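Local structure of DUF192 domain-containing protein (Novosphingobium aromaticivorans, 3M7A) at residues L120-G124 / G125-R129. The protein is of unknown function; it belongs to the DUF192 (COG1430) family and is probably an exported lipoprotein. Sequence-based numbering, arbitrary orientation.
Sequences LEING and GLAAR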
ATOM      1  N   LEU A 120      -0.314  -2.077   1.753  1.00  4.33           N
ATOM      2  CA  LEU A 120       0.114  -1.216   0.669  1.00  4.34           C
ATOM      3  C   LEU A 120      -1.142  -0.605   0.060  1.00  3.87           C
ATOM      4  O   LEU A 120      -2.054  -1.327  -0.381  1.00  4.95           O
ATOM      5  CB  LEU A 120       0.890  -2.012  -0.375  1.00  4.50           C
ATOM      6  CG  LEU A 120       1.272  -1.210  -1.609  1.00  5.70           C
ATOM      7  CD1 LEU A 120       2.300  -0.095  -1.291  1.00  7.39           C
ATOM      8  CD2 LEU A 120       1.853  -2.138  -2.685  1.00  7.88           C
ATOM      9  N   GLU A 121      -1.201   0.721   0.057  1.00  4.16           N
ATOM     10  CA  GLU A 121      -2.278   1.448  -0.624  1.00  4.42           C
ATOM     11  C   GLU A 121      -1.779   2.062  -1.931  1.00  3.61           C
ATOM     12  O   GLU A 121      -0.738   2.700  -1.954  1.00  4.45           O
ATOM     13  CB  GLU A 121      -2.839   2.573   0.265  1.00  5.11           C
ATOM     14  CG  GLU A 121      -3.571   2.049   1.483  1.00  4.95           C
ATOM     15  CD  GLU A 121      -4.129   3.097   2.410  1.00  6.16           C
ATOM     16  OE1 GLU A 121      -3.844   4.285   2.260  1.00  6.83           O
ATOM     17  OE2 GLU A 121      -4.856   2.686   3.336  1.00  8.15           O
ATOM     18  N   ILE A 122      -2.532   1.812  -2.992  1.00  4.25           N
ATOM     19  CA  ILE A 122      -2.264   2.337  -4.322  1.00  4.66           C
ATOM     20  C   ILE A 122      -3.588   2.855  -4.897  1.00  5.14           C
ATOM     21  O   ILE A 122      -4.654   2.679  -4.322  1.00  4.86           O
ATOM     22  CB  ILE A 122      -1.644   1.260  -5.235  1.00  5.20           C
ATOM     23  CG1 ILE A 122      -2.606   0.095  -5.512  1.00  5.56           C
ATOM     24  CG2 ILE A 122      -0.313   0.782  -4.634  1.00  6.23           C
ATOM     25  CD1 ILE A 122      -2.018  -0.953  -6.472  1.00  7.01           C
ATOM     26  N   ASN A 123      -3.523   3.506  -6.042  1.00  5.31           N
ATOM     27  CA  ASN A 123      -4.717   4.081  -6.629  1.00  5.01           C
ATOM     28  C   ASN A 123      -5.823   3.054  -6.867  1.00  5.07           C
ATOM     29  O   ASN A 123      -5.576   1.905  -7.255  1.00  5.80           O
ATOM     30  CB  ASN A 123      -4.367   4.742  -7.967  1.00  5.61           C
ATOM     31  CG  ASN A 123      -3.816   6.120  -7.828  1.00  6.20           C
ATOM     32  OD1 ASN A 123      -4.328   6.919  -7.059  1.00  8.05           O
ATOM     33  ND2 ASN A 123      -2.799   6.429  -8.628  1.00 10.50           N
ATOM     34  N   GLY A 124      -7.045   3.505  -6.675  1.00  4.88           N
ATOM     35  CA  GLY A 124      -8.191   2.663  -6.850  1.00  5.32           C
ATOM     36  C   GLY A 124      -8.220   2.035  -8.217  1.00  4.76           C
ATOM     37  O   GLY A 124      -8.047   2.725  -9.229  1.00  5.61           O
ATOM     38  N   GLY A 125      -8.489   0.734  -8.248  1.00  4.79           N
ATOM     39  CA  GLY A 125      -8.585  -0.030  -9.485  1.00  4.42           C
ATOM     40  C   GLY A 125      -7.272  -0.502 -10.063  1.00  4.80           C
ATOM     41  O   GLY A 125      -7.245  -1.281 -11.016  1.00  5.83           O
ATOM     42  N   LEU A 126      -6.160  -0.025  -9.512  1.00  5.01           N
ATOM     43  CA  LEU A 126      -4.870  -0.304 -10.088  1.00  5.24           C
ATOM     44  C   LEU A 126      -4.451  -1.756  -9.907  1.00  5.37           C
ATOM     45  O   LEU A 126      -3.767  -2.313 -10.760  1.00  5.62           O
ATOM     46  CB  LEU A 126      -3.792   0.707  -9.578  1.00  5.99           C
ATOM     47  CG  LEU A 126      -2.413   0.663 -10.232  1.00  6.79           C
ATOM     48  CD1 LEU A 126      -2.495   0.897 -11.751  1.00  6.95           C
ATOM     49  CD2 LEU A 126      -1.513   1.716  -9.589  1.00  7.02           C
ATOM     50  N   ALA A 127      -4.817  -2.368  -8.781  1.00  5.71           N
ATOM     51  CA  ALA A 127      -4.398  -3.761  -8.558  1.00  5.45           C
ATOM     52  C   ALA A 127      -4.912  -4.646  -9.686  1.00  5.51           C
ATOM     53  O   ALA A 127      -4.161  -5.465 -10.217  1.00  6.37           O
ATOM     54  CB  ALA A 127      -4.838  -4.287  -7.204  1.00  6.79           C
ATOM     55  N   ALA A 128      -6.183  -4.492 -10.048  1.00  5.28           N
ATOM     56  CA  ALA A 128      -6.741  -5.324 -11.107  1.00  4.71           C
ATOM     57  C   ALA A 128      -6.165  -4.975 -12.470  1.00  5.76           C
ATOM     58  O   ALA A 128      -5.947  -5.854 -13.312  1.00  6.70           O
ATOM     59  CB  ALA A 128      -8.296  -5.257 -11.122  1.00  6.41           C
ATOM     60  N   ARG A 129      -5.931  -3.699 -12.722  1.00  5.14           N
ATOM     61  CA  ARG A 129      -5.318  -3.315 -13.996  1.00  5.85           C
ATOM     62  C   ARG A 129      -3.948  -3.983 -14.158  1.00  6.68           C
ATOM     63  O   ARG A 129      -3.582  -4.426 -15.248  1.00  6.97           O
ATOM     64  CB  ARG A 129      -5.174  -1.806 -14.103  1.00  5.80           C
ATOM     65  CG  ARG A 129      -4.339  -1.373 -15.322  1.00  7.73           C
ATOM     66  CD  ARG A 129      -4.186   0.130 -15.384  1.00  7.93           C
ATOM     67  NE  ARG A 129      -3.295   0.537 -16.468  1.00  9.22           N
ATOM     68  CZ  ARG A 129      -3.654   0.773 -17.717  1.00  8.07           C
ATOM     69  NH1 ARG A 129      -4.912   0.686 -18.089  1.00  7.29           N
ATOM     70  NH2 ARG A 129      -2.725   1.112 -18.612  1.00 11.27           N
TER
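Ile122 and Leu126 meet where strand 118-123 turns into helix 126-130. The methyl CD1 of Ile122 does the touching. It lies 3.9 Å from Leu126 CB and about as far from both CG and CD2 of that leucine, so it rests against the base and one branch. The two side chains run roughly perpendicular to each other. CG1 of Ile122 is flanked by the backbone N and the carbonyl carbon (chi1 65°), and the extended second torsion carries CD1 on to the first turn of the helix. There CD1 also lies 3.9 Å from Ala127 N and 4.4 Å from Ala127 CB. Phe36 of strand 32-41 touches both Ile122 and Leu126.

The backbone makes a type II beta turn from Asn123 to Leu126. Leu126 N donates to Asn123 O at 3.0 Å, with an N-H...O angle of 156°. The donor stands well off the carbonyl plane. Gly125 takes the third place of the turn with a positive phi of 83°, a value that favours glycine. It is also the N-cap residue, and its O accepts from Arg129 N at 3.2 Å.

Asp85 of the adjoining strand 84-89 ties down the helix start: OD1 accepts from Gly125 N and OD2 from Ala127 N. Its negative charge would probably interact favourably with the helix N-terminus. On the strand side, Asn123 ND2 donates to Leu57 O and Asp59 OD1, linking the start of the turn to the loop before strand 61-66.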